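Local structure of sarcolemmal membrane-associated protein (Homo sapiens, 6AR0) at residues A6-R11 with I121-K126; V22-P27 with A56-D61; E26-G31 with N42-D47; G65-Q70 with L127-G132. The protein joins, as a longer protein of which this chain is the FHA domain, the STRIPAK phosphatase-kinase complex that dephosphorylates STK3 and so inhibits Hippo signaling. One frame throughout, in Å; residues are numbered along the deposited sequence.

Overall arrangement
From the N terminus, strand 5-10 pairs with strand 117-128, almost the whole chain later, in interaction 1, so this contact encloses a loop of more than a hundred residues. Interactions 2 and 3 lie within that loop. They start from overlapping segments that share Glu26 and Pro27: interaction 3 makes the shorter return, to 42-47, and interaction 2 the longer one, to 56-61. Interaction 4 opens after both have closed, at 65-70, and ends beyond 121-126, so it crosses interaction 1. Interactions 1 and 3 are pairings within the antiparallel and the mixed sheet respectively, whereas interactions 2 and 4 tie the two sheets together.

Interaction 1: A6-R11 with I121-K126; sequences AIFTCR and IVSTIK
Phe8 and Ile125 form a non-hydrogen-bonded pair where strand 5-10 runs antiparallel to strand 117-128, joining the first and last strands of the FHA beta sandwich. Hydrogen-bonded pairs flank it; in one, Ile7 N donates to Lys126 O over 2.8 Å, nearly straight at 169°. Along the Phe8 side chain, CB lies 3.3 Å from Ser123 OG, and the same hydroxyl is at the ring edge, near its plane, 3.4 Å from Phe8 CD1. Phe8 CE1 and CZ face Ile125 CD1, CZ at 3.6 Å, in a CH-pi contact whose methyl lies over one face, displaced toward the rim. Ile125 reaches there because its CG1 is anti to the backbone N (chi1 -162°), carrying CD1 alongside the phenyl. A broad flat ring suits this site, since Val22 of the adjoining strand also packs on it. An alanine here is likely to leave Ile125 CD1 facing a gap and take from Val22 the ring it packs on. The other sheet face is more polar, as its partial exposure allows: Thr9 OG1 and Thr124 OG1 share a water, and a second water sits 2.6 Å from Thr124 OG1, with a weak bond from Arg11 NH1.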
loop_
_atom_site.group_PDB
_atom_site.type_symbol
_atom_site.label_atom_id
_atom_site.label_comp_id
_atom_site.label_asym_id
_atom_site.label_seq_id
_atom_site.Cartn_x
_atom_site.Cartn_y
_atom_site.Cartn_z
ATOM N N ALA A 6 10.534 2.567 0.906
ATOM C CA ALA A 6 9.622 1.910 -0.023
ATOM C C ALA A 6 9.256 2.898 -1.115
ATOM O O ALA A 6 8.754 3.992 -0.824
ATOM C CB ALA A 6 8.343 1.468 0.682
ATOM N N ILE A 7 9.490 2.515 -2.366
ATOM C CA ILE A 7 9.079 3.312 -3.514
ATOM C C ILE A 7 7.840 2.671 -4.113
ATOM O O ILE A 7 7.860 1.491 -4.469
ATOM C CB ILE A 7 10.196 3.413 -4.564
ATOM C CG1 ILE A 7 11.431 4.117 -3.977
ATOM C CG2 ILE A 7 9.680 4.146 -5.806
ATOM C CD1 ILE A 7 12.599 4.259 -4.943
ATOM N N PHE A 8 6.764 3.446 -4.203
ATOM C CA PHE A 8 5.503 3.008 -4.800
ATOM C C PHE A 8 5.374 3.645 -6.177
ATOM O O PHE A 8 5.379 4.871 -6.283
ATOM C CB PHE A 8 4.301 3.495 -3.982
ATOM C CG PHE A 8 4.134 2.858 -2.625
ATOM C CD1 PHE A 8 3.112 1.962 -2.408
ATOM C CD2 PHE A 8 4.933 3.214 -1.546
ATOM C CE1 PHE A 8 2.912 1.402 -1.160
ATOM C CE2 PHE A 8 4.736 2.655 -0.283
ATOM C CZ PHE A 8 3.719 1.758 -0.100
ATOM N N THR A 9 5.246 2.825 -7.227
ATOM C CA THR A 9 5.022 3.329 -8.576
ATOM C C THR A 9 3.691 2.825 -9.104
ATOM O O THR A 9 3.292 1.682 -8.863
ATOM C CB THR A 9 6.155 2.927 -9.526
ATOM O OG1 THR A 9 6.364 1.523 -9.487
ATOM C CG2 THR A 9 7.429 3.614 -9.118
ATOM N N CYS A 10 3.009 3.673 -9.853
ATOM C CA CYS A 10 1.646 3.420 -10.297
ATOM C C CYS A 10 1.620 2.472 -11.491
ATOM O O CYS A 10 2.213 2.765 -12.537
ATOM C CB CYS A 10 1.054 4.773 -10.672
ATOM S SG CYS A 10 -0.640 4.819 -11.215
ATOM N N ARG A 11 0.894 1.356 -11.364
ATOM C CA ARG A 11 0.758 0.379 -12.434
ATOM C C ARG A 11 -0.302 0.814 -13.444
ATOM O O ARG A 11 -1.140 1.664 -13.151
ATOM C CB ARG A 11 0.355 -0.970 -11.845
ATOM C CG ARG A 11 1.438 -1.618 -11.006
ATOM C CD ARG A 11 2.392 -2.418 -11.844
ATOM N NE ARG A 11 1.767 -3.636 -12.349
ATOM C CZ ARG A 11 2.415 -4.580 -13.026
ATOM N NH1 ARG A 11 3.710 -4.464 -13.296
ATOM N NH2 ARG A 11 1.771 -5.658 -13.435
ATOM N N ILE A 121 -6.016 1.403 -6.039
ATOM C CA ILE A 121 -4.588 1.681 -6.119
ATOM C C ILE A 121 -3.866 0.370 -6.393
ATOM O O ILE A 121 -4.006 -0.592 -5.631
ATOM C CB ILE A 121 -4.089 2.335 -4.829
ATOM C CG1 ILE A 121 -4.751 3.700 -4.622
ATOM C CG2 ILE A 121 -2.566 2.436 -4.816
ATOM C CD1 ILE A 121 -4.422 4.749 -5.661
ATOM N N VAL A 122 -3.104 0.328 -7.488
ATOM C CA VAL A 122 -2.302 -0.835 -7.858
ATOM C C VAL A 122 -0.883 -0.324 -8.074
ATOM O O VAL A 122 -0.652 0.528 -8.942
ATOM C CB VAL A 122 -2.824 -1.551 -9.121
ATOM C CG1 VAL A 122 -2.073 -2.856 -9.331
ATOM C CG2 VAL A 122 -4.329 -1.810 -9.035
ATOM N N SER A 123 0.060 -0.830 -7.287
ATOM C CA SER A 123 1.403 -0.262 -7.251
ATOM C C SER A 123 2.456 -1.355 -7.335
ATOM O O SER A 123 2.263 -2.463 -6.831
ATOM C CB SER A 123 1.577 0.501 -5.926
ATOM O OG SER A 123 2.775 1.226 -5.749
ATOM N N THR A 124 3.567 -1.058 -7.981
ATOM C CA THR A 124 4.770 -1.835 -7.735
ATOM C C THR A 124 5.442 -1.235 -6.519
ATOM O O THR A 124 5.451 -0.011 -6.359
ATOM C CB THR A 124 5.733 -1.708 -8.913
ATOM O OG1 THR A 124 5.073 -2.135 -10.100
ATOM C CG2 THR A 124 7.005 -2.532 -8.691
ATOM N N ILE A 125 5.998 -2.074 -5.651
ATOM C CA ILE A 125 6.756 -1.590 -4.499
ATOM C C ILE A 125 8.187 -2.095 -4.625
ATOM O O ILE A 125 8.414 -3.286 -4.858
ATOM C CB ILE A 125 6.090 -1.957 -3.151
ATOM C CG1 ILE A 125 6.612 -1.095 -1.989
ATOM C CG2 ILE A 125 6.196 -3.455 -2.866
ATOM C CD1 ILE A 125 5.794 -1.183 -0.687
ATOM N N LYS A 126 9.143 -1.182 -4.493
ATOM C CA LYS A 126 10.563 -1.502 -4.430
ATOM C C LYS A 126 11.065 -1.102 -3.054
ATOM O O LYS A 126 10.665 -0.062 -2.525
ATOM C CB LYS A 126 11.335 -0.773 -5.528
ATOM C CG LYS A 126 10.919 -1.209 -6.928
ATOM C CD LYS A 126 11.362 -2.640 -7.239
ATOM C CE LYS A 126 10.943 -3.080 -8.627
ATOM N NZ LYS A 126 11.895 -2.594 -9.663
HETATM O O HOH W 1 4.479 0.243 -11.470
HETATM O O HOH W 2 6.080 -3.880 -11.705
#

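Interaction 2: V22-P27 with A56-D61; sequences VYLDEP and ALVWFD
Leu24 and Pro27 are the two residues of 22-27 that bear on strand 56-61. Leu24 meets it with both ends of its side chain: CD2 comes to 4.1 Å from Val58 CG1, the two side chains crossing at about a right angle, while CB lies 4.1 Å from Phe60 CB. A branched, wholly apolar leucine fits between these neighbours. Pro27 lays its ring on the same run of the strand, against Leu57 and Trp59, which alternate with those: CG is 3.8 Å from Trp59 CB, CB 4.0 Å from Leu57 CD1, and CA makes a CA-H...O contact with Val58 O. In the FHA fold this is where the chain leaves strand 20-23 of one sheet and swings over to strand 28-32 of the other. The polar link is a water, which donates to Leu24 O and accepts from Phe60 N at 2.9 Å. Further out, Trp59 holds CG between its backbone N and carbonyl carbon (chi1 70°), leading the indole away from Pro27 to the ring of Tyr68. Phe60, its CG anti to N, turns its phenyl toward Phe67, which also touches Leu24. Leu24 is backbone-bonded to Ala4, and Val58 to Ile28.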
loop_
_atom_site.group_PDB
_atom_site.type_symbol
_atom_site.label_atom_id
_atom_site.label_comp_id
_atom_site.label_asym_id
_atom_site.label_seq_id
_atom_site.Cartn_x
_atom_site.Cartn_y
_atom_site.Cartn_z
ATOM N N VAL A 22 8.649 6.649 0.195
ATOM C CA VAL A 22 8.120 6.560 1.557
ATOM C C VAL A 22 9.203 5.981 2.458
ATOM O O VAL A 22 9.487 4.783 2.411
ATOM C CB VAL A 22 6.846 5.702 1.623
ATOM C CG1 VAL A 22 6.308 5.648 3.052
ATOM C CG2 VAL A 22 5.781 6.223 0.671
ATOM N N TYR A 23 9.784 6.815 3.309
ATOM C CA TYR A 23 10.767 6.349 4.270
ATOM C C TYR A 23 10.075 5.698 5.463
ATOM O O TYR A 23 9.010 6.133 5.911
ATOM C CB TYR A 23 11.663 7.510 4.695
ATOM C CG TYR A 23 12.531 7.957 3.553
ATOM C CD1 TYR A 23 13.661 7.238 3.211
ATOM C CD2 TYR A 23 12.204 9.078 2.791
ATOM C CE1 TYR A 23 14.455 7.628 2.144
ATOM C CE2 TYR A 23 12.998 9.473 1.724
ATOM C CZ TYR A 23 14.118 8.754 1.417
ATOM O OH TYR A 23 14.924 9.151 0.367
ATOM N N LEU A 24 10.678 4.629 5.954
ATOM C CA LEU A 24 10.067 3.723 6.928
ATOM C C LEU A 24 10.852 3.681 8.240
ATOM O O LEU A 24 11.073 2.617 8.831
ATOM C CB LEU A 24 9.922 2.325 6.337
ATOM C CG LEU A 24 8.991 2.228 5.127
ATOM C CD1 LEU A 24 9.034 0.822 4.560
ATOM C CD2 LEU A 24 7.565 2.615 5.472
ATOM N N ASP A 25 11.278 4.836 8.739
ATOM C CA ASP A 25 11.832 4.877 10.088
ATOM C C ASP A 25 10.823 4.381 11.108
ATOM O O ASP A 25 11.210 3.865 12.163
ATOM C CB ASP A 25 12.258 6.300 10.456
ATOM C CG ASP A 25 13.520 6.748 9.748
ATOM O OD1 ASP A 25 14.247 5.906 9.167
ATOM O OD2 ASP A 25 13.809 7.964 9.798
ATOM N N GLU A 26 9.542 4.590 10.841
ATOM C CA GLU A 26 8.465 4.044 11.654
ATOM C C GLU A 26 7.328 3.614 10.734
ATOM O O GLU A 26 7.316 3.957 9.549
ATOM C CB GLU A 26 7.973 5.052 12.688
ATOM C CG GLU A 26 7.318 6.259 12.078
ATOM C CD GLU A 26 7.026 7.336 13.104
ATOM O OE1 GLU A 26 6.551 8.421 12.710
ATOM O OE2 GLU A 26 7.271 7.098 14.306
ATOM N N PRO A 27 6.378 2.842 11.237
ATOM C CA PRO A 27 5.300 2.355 10.371
ATOM C C PRO A 27 4.505 3.500 9.772
ATOM O O PRO A 27 4.233 4.511 10.436
ATOM C CB PRO A 27 4.451 1.502 11.319
ATOM C CG PRO A 27 5.415 1.056 12.377
ATOM C CD PRO A 27 6.310 2.239 12.581
ATOM N N ALA A 56 -4.375 0.187 5.674
ATOM C CA ALA A 56 -3.301 -0.770 5.885
ATOM C C ALA A 56 -2.151 -0.043 6.570
ATOM O O ALA A 56 -2.199 1.166 6.816
ATOM C CB ALA A 56 -2.890 -1.437 4.564
ATOM N N LEU A 57 -1.123 -0.813 6.906
ATOM C CA LEU A 57 0.065 -0.324 7.577
ATOM C C LEU A 57 1.264 -1.013 6.949
ATOM O O LEU A 57 1.222 -2.219 6.716
ATOM C CB LEU A 57 -0.044 -0.697 9.052
ATOM C CG LEU A 57 0.898 -0.034 10.052
ATOM C CD1 LEU A 57 0.683 1.469 10.106
ATOM C CD2 LEU A 57 0.698 -0.652 11.419
ATOM N N VAL A 58 2.322 -0.251 6.659
ATOM C CA VAL A 58 3.546 -0.793 6.077
ATOM C C VAL A 58 4.730 -0.392 6.946
ATOM O O VAL A 58 4.795 0.735 7.443
ATOM C CB VAL A 58 3.720 -0.345 4.599
ATOM C CG1 VAL A 58 3.830 1.177 4.454
ATOM C CG2 VAL A 58 4.899 -1.032 3.956
ATOM N N TRP A 59 5.677 -1.314 7.133
ATOM C CA TRP A 59 6.811 -1.004 7.988
ATOM C C TRP A 59 8.012 -1.858 7.628
ATOM O O TRP A 59 7.919 -2.867 6.927
ATOM C CB TRP A 59 6.477 -1.157 9.472
ATOM C CG TRP A 59 6.248 -2.567 9.986
ATOM C CD1 TRP A 59 7.154 -3.372 10.605
ATOM C CD2 TRP A 59 5.010 -3.286 9.973
ATOM N NE1 TRP A 59 6.555 -4.545 10.977
ATOM C CE2 TRP A 59 5.236 -4.516 10.607
ATOM C CE3 TRP A 59 3.725 -2.996 9.502
ATOM C CZ2 TRP A 59 4.227 -5.452 10.800
ATOM C CZ3 TRP A 59 2.725 -3.927 9.685
ATOM C CH2 TRP A 59 2.981 -5.141 10.327
ATOM N N PHE A 60 9.148 -1.427 8.166
ATOM C CA PHE A 60 10.405 -2.157 8.124
ATOM C C PHE A 60 10.758 -2.604 9.531
ATOM O O PHE A 60 10.729 -1.799 10.461
ATOM C CB PHE A 60 11.516 -1.250 7.589
ATOM C CG PHE A 60 12.881 -1.885 7.579
ATOM C CD1 PHE A 60 13.156 -2.965 6.760
ATOM C CD2 PHE A 60 13.898 -1.395 8.386
ATOM C CE1 PHE A 60 14.428 -3.540 6.751
ATOM C CE2 PHE A 60 15.162 -1.962 8.365
ATOM C CZ PHE A 60 15.419 -3.033 7.559
ATOM N N ASP A 61 11.058 -3.890 9.682
ATOM C CA ASP A 61 11.466 -4.470 10.957
ATOM C C ASP A 61 12.979 -4.398 11.007
ATOM O O ASP A 61 13.675 -5.181 10.354
ATOM C CB ASP A 61 10.973 -5.908 11.030
ATOM C CG ASP A 61 11.266 -6.565 12.349
ATOM O OD1 ASP A 61 12.231 -6.153 13.022
ATOM O OD2 ASP A 61 10.533 -7.522 12.691
HETATM O O HOH W 3 8.933 1.014 9.724
#

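Interaction 3: E26-G31 with N42-D47; sequences EPIKIG and NNATFD
A short parallel pairing, Gly31 beside Thr45, adds strand 44-46 to the edge of the mixed sheet next to strand 28-32. Phe46 N donates to Gly31 O at 2.9 Å, nearly along the C=O axis; the bond from Gly31 N to Ala44 O is long and weak. Glycine tolerates the almost fully extended backbone found at Gly31. On the face of Ile30 and Ala44, Ile30 CG1 packs on Ala44 CB at 3.7 Å, where the small alanine methyl fits against the isoleucine, and Ile30 CG2 stands at the edge of the Phe46 ring, 4.3 Å from its CE2. Gly31 also begins the Gly-Arg signature of FHA domains, which in relatives leads into the loops that bind phosphothreonine. Where the strands part, a water takes over the pairing: it donates to Lys29 O at 2.6 Å, accepts from Ala44 N at 3.0 Å and bonds to Thr45 OG1, which chi1 of -60° sets beside its own backbone N. Asn43 shapes the approach to the strand through an Asx turn, its OD1 accepting from Thr45 N at 3.0 Å with the donor above the carbonyl plane. That OD1 also takes a bond from Ala40 N, while Asn43 ND2 donates to Arg38 O.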
loop_
_atom_site.group_PDB
_atom_site.type_symbol
_atom_site.label_atom_id
_atom_site.label_comp_id
_atom_site.label_asym_id
_atom_site.label_seq_id
_atom_site.Cartn_x
_atom_site.Cartn_y
_atom_site.Cartn_z
ATOM N N GLU A 26 9.542 4.590 10.841
ATOM C CA GLU A 26 8.465 4.044 11.654
ATOM C C GLU A 26 7.328 3.614 10.734
ATOM O O GLU A 26 7.316 3.957 9.549
ATOM C CB GLU A 26 7.973 5.052 12.688
ATOM C CG GLU A 26 7.318 6.259 12.078
ATOM C CD GLU A 26 7.026 7.336 13.104
ATOM O OE1 GLU A 26 6.551 8.421 12.710
ATOM O OE2 GLU A 26 7.271 7.098 14.306
ATOM N N PRO A 27 6.378 2.842 11.237
ATOM C CA PRO A 27 5.300 2.355 10.371
ATOM C C PRO A 27 4.505 3.500 9.772
ATOM O O PRO A 27 4.233 4.511 10.436
ATOM C CB PRO A 27 4.451 1.502 11.319
ATOM C CG PRO A 27 5.415 1.056 12.377
ATOM C CD PRO A 27 6.310 2.239 12.581
ATOM N N ILE A 28 4.104 3.321 8.517
ATOM C CA ILE A 28 3.369 4.331 7.769
ATOM C C ILE A 28 1.965 3.820 7.466
ATOM O O ILE A 28 1.790 2.701 6.967
ATOM C CB ILE A 28 4.130 4.701 6.481
ATOM C CG1 ILE A 28 5.477 5.367 6.824
ATOM C CG2 ILE A 28 3.292 5.614 5.586
ATOM C CD1 ILE A 28 5.379 6.673 7.606
ATOM N N LYS A 29 0.973 4.658 7.757
ATOM C CA LYS A 29 -0.406 4.348 7.432
ATOM C C LYS A 29 -0.640 4.475 5.931
ATOM O O LYS A 29 -0.147 5.404 5.272
ATOM C CB LYS A 29 -1.343 5.301 8.167
ATOM C CG LYS A 29 -2.792 4.830 8.140
ATOM C CD LYS A 29 -3.640 5.518 9.193
ATOM C CE LYS A 29 -4.145 6.834 8.672
ATOM N NZ LYS A 29 -5.029 7.487 9.675
ATOM N N ILE A 30 -1.370 3.512 5.392
ATOM C CA ILE A 30 -1.932 3.572 4.048
ATOM C C ILE A 30 -3.412 3.866 4.194
ATOM O O ILE A 30 -4.103 3.202 4.975
ATOM C CB ILE A 30 -1.722 2.235 3.328
ATOM C CG1 ILE A 30 -0.218 1.979 3.149
ATOM C CG2 ILE A 30 -2.447 2.221 1.990
ATOM C CD1 ILE A 30 0.179 0.538 3.179
ATOM N N GLY A 31 -3.908 4.863 3.469
ATOM C CA GLY A 31 -5.314 5.180 3.603
ATOM C C GLY A 31 -5.747 6.261 2.641
ATOM O O GLY A 31 -4.947 6.844 1.902
ATOM N N ASN A 42 6.096 11.685 0.336
ATOM C CA ASN A 42 6.669 10.851 1.376
ATOM C C ASN A 42 5.637 10.035 2.121
ATOM O O ASN A 42 5.957 9.508 3.194
ATOM C CB ASN A 42 7.498 11.683 2.357
ATOM C CG ASN A 42 6.650 12.582 3.223
ATOM O OD1 ASN A 42 5.510 12.895 2.880
ATOM N ND2 ASN A 42 7.205 13.010 4.354
ATOM N N ASN A 43 4.422 9.884 1.580
ATOM C CA ASN A 43 3.424 9.104 2.286
ATOM C C ASN A 43 2.682 8.169 1.343
ATOM O O ASN A 43 2.903 8.154 0.120
ATOM C CB ASN A 43 2.505 9.985 3.149
ATOM C CG ASN A 43 1.505 10.811 2.346
ATOM O OD1 ASN A 43 0.999 10.393 1.299
ATOM N ND2 ASN A 43 1.171 11.985 2.875
ATOM N N ALA A 44 1.834 7.356 1.958
ATOM C CA ALA A 44 1.016 6.373 1.276
ATOM C C ALA A 44 -0.458 6.691 1.480
ATOM O O ALA A 44 -1.285 5.806 1.695
ATOM C CB ALA A 44 1.390 4.956 1.703
ATOM N N THR A 45 -0.778 7.978 1.398
ATOM C CA THR A 45 -2.147 8.470 1.429
ATOM C C THR A 45 -2.580 8.755 -0.002
ATOM O O THR A 45 -1.864 9.428 -0.753
ATOM C CB THR A 45 -2.244 9.734 2.280
ATOM O OG1 THR A 45 -1.816 9.426 3.608
ATOM C CG2 THR A 45 -3.671 10.275 2.312
ATOM N N PHE A 46 -3.739 8.229 -0.392
ATOM C CA PHE A 46 -4.174 8.272 -1.781
ATOM C C PHE A 46 -5.559 8.888 -1.908
ATOM O O PHE A 46 -6.480 8.541 -1.155
ATOM C CB PHE A 46 -4.193 6.871 -2.407
ATOM C CG PHE A 46 -2.848 6.195 -2.406
ATOM C CD1 PHE A 46 -1.912 6.444 -3.408
ATOM C CD2 PHE A 46 -2.505 5.322 -1.387
ATOM C CE1 PHE A 46 -0.675 5.831 -3.380
ATOM C CE2 PHE A 46 -1.261 4.723 -1.364
ATOM C CZ PHE A 46 -0.354 4.974 -2.367
ATOM N N ASP A 47 -5.703 9.783 -2.870
ATOM C CA ASP A 47 -7.013 10.284 -3.265
ATOM C C ASP A 47 -7.619 9.201 -4.149
ATOM O O ASP A 47 -7.331 9.117 -5.350
ATOM C CB ASP A 47 -6.838 11.604 -3.997
ATOM C CG ASP A 47 -8.132 12.201 -4.447
ATOM O OD1 ASP A 47 -9.204 11.629 -4.127
ATOM O OD2 ASP A 47 -8.069 13.257 -5.109
HETATM O O HOH W 4 0.393 7.865 4.533
#

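Interaction 4: G65-Q70 with L127-G132; sequences GKFYLQ and LFLPDG
Phe67 and Leu127 carry most of this contact, and its chief element is a CH-pi interaction. Leu127 CB lies 3.9 Å from the centroid of the Phe67 ring and only 8° off its normal, directly over the middle of one face. Both hold CG anti to the carbonyl carbon, chi1 -67° for Phe67, which sends the two side chains past each other in opposite directions. Plain apolar packing follows from this overlap: Leu127 CD1 comes back to 3.8 Å from Phe67 CG, and Leu127 CD2 to the same distance from Phe67 CD1. Leu129 adds a third methyl, its CD2 4.0 Å from Phe67 CE2 and also resting against Gly65 O. With alanine in place of the phenyl, Leu127 and Leu129 would probably lose the surface they share, and a gap would open between the sheets. One approach is polar: Phe128 O stands at the edge of the Phe67 ring, in its plane, 3.4 Å from Phe67 CZ, where the positive rim of a phenyl can face a carbonyl oxygen. At the ends, Gly65 has a positive phi at which a side chain would jam against the preceding carbonyl, and Gly132, under the same need, closes the type I turn from Leu129 by a bond from its N to Leu129 O. Phe60, Leu24 and Ile97 pack round Phe67 as well. Aromatic and leucine side chains meeting between strand 66-71 of the mixed sheet and strand 117-128 of the antiparallel one make the kind of apolar filling that joins the two sheets of an FHA beta sandwich.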
loop_
_atom_site.group_PDB
_atom_site.type_symbol
_atom_site.label_atom_id
_atom_site.label_comp_id
_atom_site.label_asym_id
_atom_site.label_seq_id
_atom_site.Cartn_x
_atom_site.Cartn_y
_atom_site.Cartn_z
ATOM N N GLY A 65 15.421 -7.169 9.190
ATOM C CA GLY A 65 15.618 -6.772 7.815
ATOM C C GLY A 65 14.449 -7.083 6.916
ATOM O O GLY A 65 14.599 -7.037 5.690
ATOM N N LYS A 66 13.280 -7.378 7.483
ATOM C CA LYS A 66 12.098 -7.726 6.711
ATOM C C LYS A 66 11.112 -6.557 6.687
ATOM O O LYS A 66 11.019 -5.770 7.635
ATOM C CB LYS A 66 11.400 -8.954 7.313
ATOM C CG LYS A 66 12.146 -10.290 7.201
ATOM C CD LYS A 66 11.312 -11.473 7.767
ATOM C CE LYS A 66 11.985 -12.819 7.510
ATOM N NZ LYS A 66 11.983 -13.163 6.064
ATOM N N PHE A 67 10.364 -6.471 5.596
ATOM C CA PHE A 67 9.323 -5.481 5.399
ATOM C C PHE A 67 7.973 -6.180 5.469
ATOM O O PHE A 67 7.818 -7.320 4.994
ATOM C CB PHE A 67 9.462 -4.837 4.016
ATOM C CG PHE A 67 10.698 -4.004 3.834
ATOM C CD1 PHE A 67 10.639 -2.625 3.902
ATOM C CD2 PHE A 67 11.914 -4.598 3.555
ATOM C CE1 PHE A 67 11.785 -1.860 3.711
ATOM C CE2 PHE A 67 13.058 -3.835 3.370
ATOM C CZ PHE A 67 12.980 -2.477 3.432
ATOM N N TYR A 68 6.971 -5.465 5.987
ATOM C CA TYR A 68 5.655 -6.043 6.178
ATOM C C TYR A 68 4.550 -5.089 5.763
ATOM O O TYR A 68 4.680 -3.866 5.847
ATOM C CB TYR A 68 5.401 -6.388 7.642
ATOM C CG TYR A 68 6.287 -7.488 8.137
ATOM C CD1 TYR A 68 5.913 -8.817 7.981
ATOM C CD2 TYR A 68 7.494 -7.213 8.732
ATOM C CE1 TYR A 68 6.704 -9.843 8.425
ATOM C CE2 TYR A 68 8.311 -8.242 9.194
ATOM C CZ TYR A 68 7.900 -9.554 9.027
ATOM O OH TYR A 68 8.672 -10.599 9.470
ATOM N N LEU A 69 3.433 -5.690 5.378
ATOM C CA LEU A 69 2.178 -5.018 5.099
ATOM C C LEU A 69 1.075 -5.704 5.892
ATOM O O LEU A 69 1.032 -6.938 5.972
ATOM C CB LEU A 69 1.888 -5.116 3.597
ATOM C CG LEU A 69 0.631 -4.452 3.045
ATOM C CD1 LEU A 69 0.661 -2.953 3.274
ATOM C CD2 LEU A 69 0.484 -4.759 1.559
ATOM N N GLN A 70 0.188 -4.914 6.494
ATOM C CA GLN A 70 -0.924 -5.448 7.265
ATOM C C GLN A 70 -2.195 -4.699 6.903
ATOM O O GLN A 70 -2.216 -3.462 6.914
ATOM C CB GLN A 70 -0.644 -5.291 8.760
ATOM C CG GLN A 70 -1.726 -5.853 9.635
ATOM C CD GLN A 70 -1.342 -5.791 11.084
ATOM O OE1 GLN A 70 -0.675 -4.849 11.522
ATOM N NE2 GLN A 70 -1.740 -6.797 11.842
ATOM N N LEU A 127 11.871 -1.960 -2.450
ATOM C CA LEU A 127 12.179 -1.865 -1.034
ATOM C C LEU A 127 13.685 -1.840 -0.837
ATOM O O LEU A 127 14.408 -2.637 -1.442
ATOM C CB LEU A 127 11.613 -3.072 -0.281
ATOM C CG LEU A 127 10.096 -3.235 -0.401
ATOM C CD1 LEU A 127 9.674 -4.581 0.178
ATOM C CD2 LEU A 127 9.378 -2.085 0.306
ATOM N N PHE A 128 14.143 -0.935 0.025
ATOM C CA PHE A 128 15.567 -0.721 0.259
ATOM C C PHE A 128 15.848 -0.656 1.750
ATOM O O PHE A 128 15.142 0.032 2.497
ATOM C CB PHE A 128 16.048 0.556 -0.442
ATOM C CG PHE A 128 15.731 0.552 -1.895
ATOM C CD1 PHE A 128 16.579 -0.040 -2.814
ATOM C CD2 PHE A 128 14.525 1.057 -2.335
ATOM C CE1 PHE A 128 16.227 -0.095 -4.156
ATOM C CE2 PHE A 128 14.187 1.013 -3.672
ATOM C CZ PHE A 128 15.044 0.440 -4.585
ATOM N N LEU A 129 16.899 -1.370 2.161
ATOM C CA LEU A 129 17.362 -1.359 3.527
ATOM C C LEU A 129 17.913 0.021 3.888
ATOM O O LEU A 129 18.234 0.823 3.010
ATOM C CB LEU A 129 18.457 -2.413 3.690
ATOM C CG LEU A 129 18.116 -3.845 3.264
ATOM C CD1 LEU A 129 19.330 -4.746 3.362
ATOM C CD2 LEU A 129 16.968 -4.401 4.090
ATOM N N PRO A 130 18.057 0.313 5.183
ATOM C CA PRO A 130 18.583 1.632 5.567
ATOM C C PRO A 130 19.919 1.958 4.947
ATOM O O PRO A 130 20.189 3.133 4.673
ATOM C CB PRO A 130 18.672 1.547 7.093
ATOM C CG PRO A 130 17.600 0.592 7.452
ATOM C CD PRO A 130 17.576 -0.439 6.348
ATOM N N ASP A 131 20.774 0.958 4.724
ATOM C CA ASP A 131 22.079 1.219 4.132
ATOM C C ASP A 131 22.022 1.437 2.623
ATOM O O ASP A 131 23.061 1.704 2.011
ATOM C CB ASP A 131 23.085 0.119 4.502
ATOM C CG ASP A 131 22.786 -1.216 3.853
ATOM O OD1 ASP A 131 21.871 -1.310 3.017
ATOM O OD2 ASP A 131 23.488 -2.197 4.186
ATOM N N GLY A 132 20.842 1.343 2.021
ATOM C CA GLY A 132 20.644 1.590 0.614
ATOM C C GLY A 132 20.547 0.340 -0.243
ATOM O O GLY A 132 20.082 0.424 -1.385
#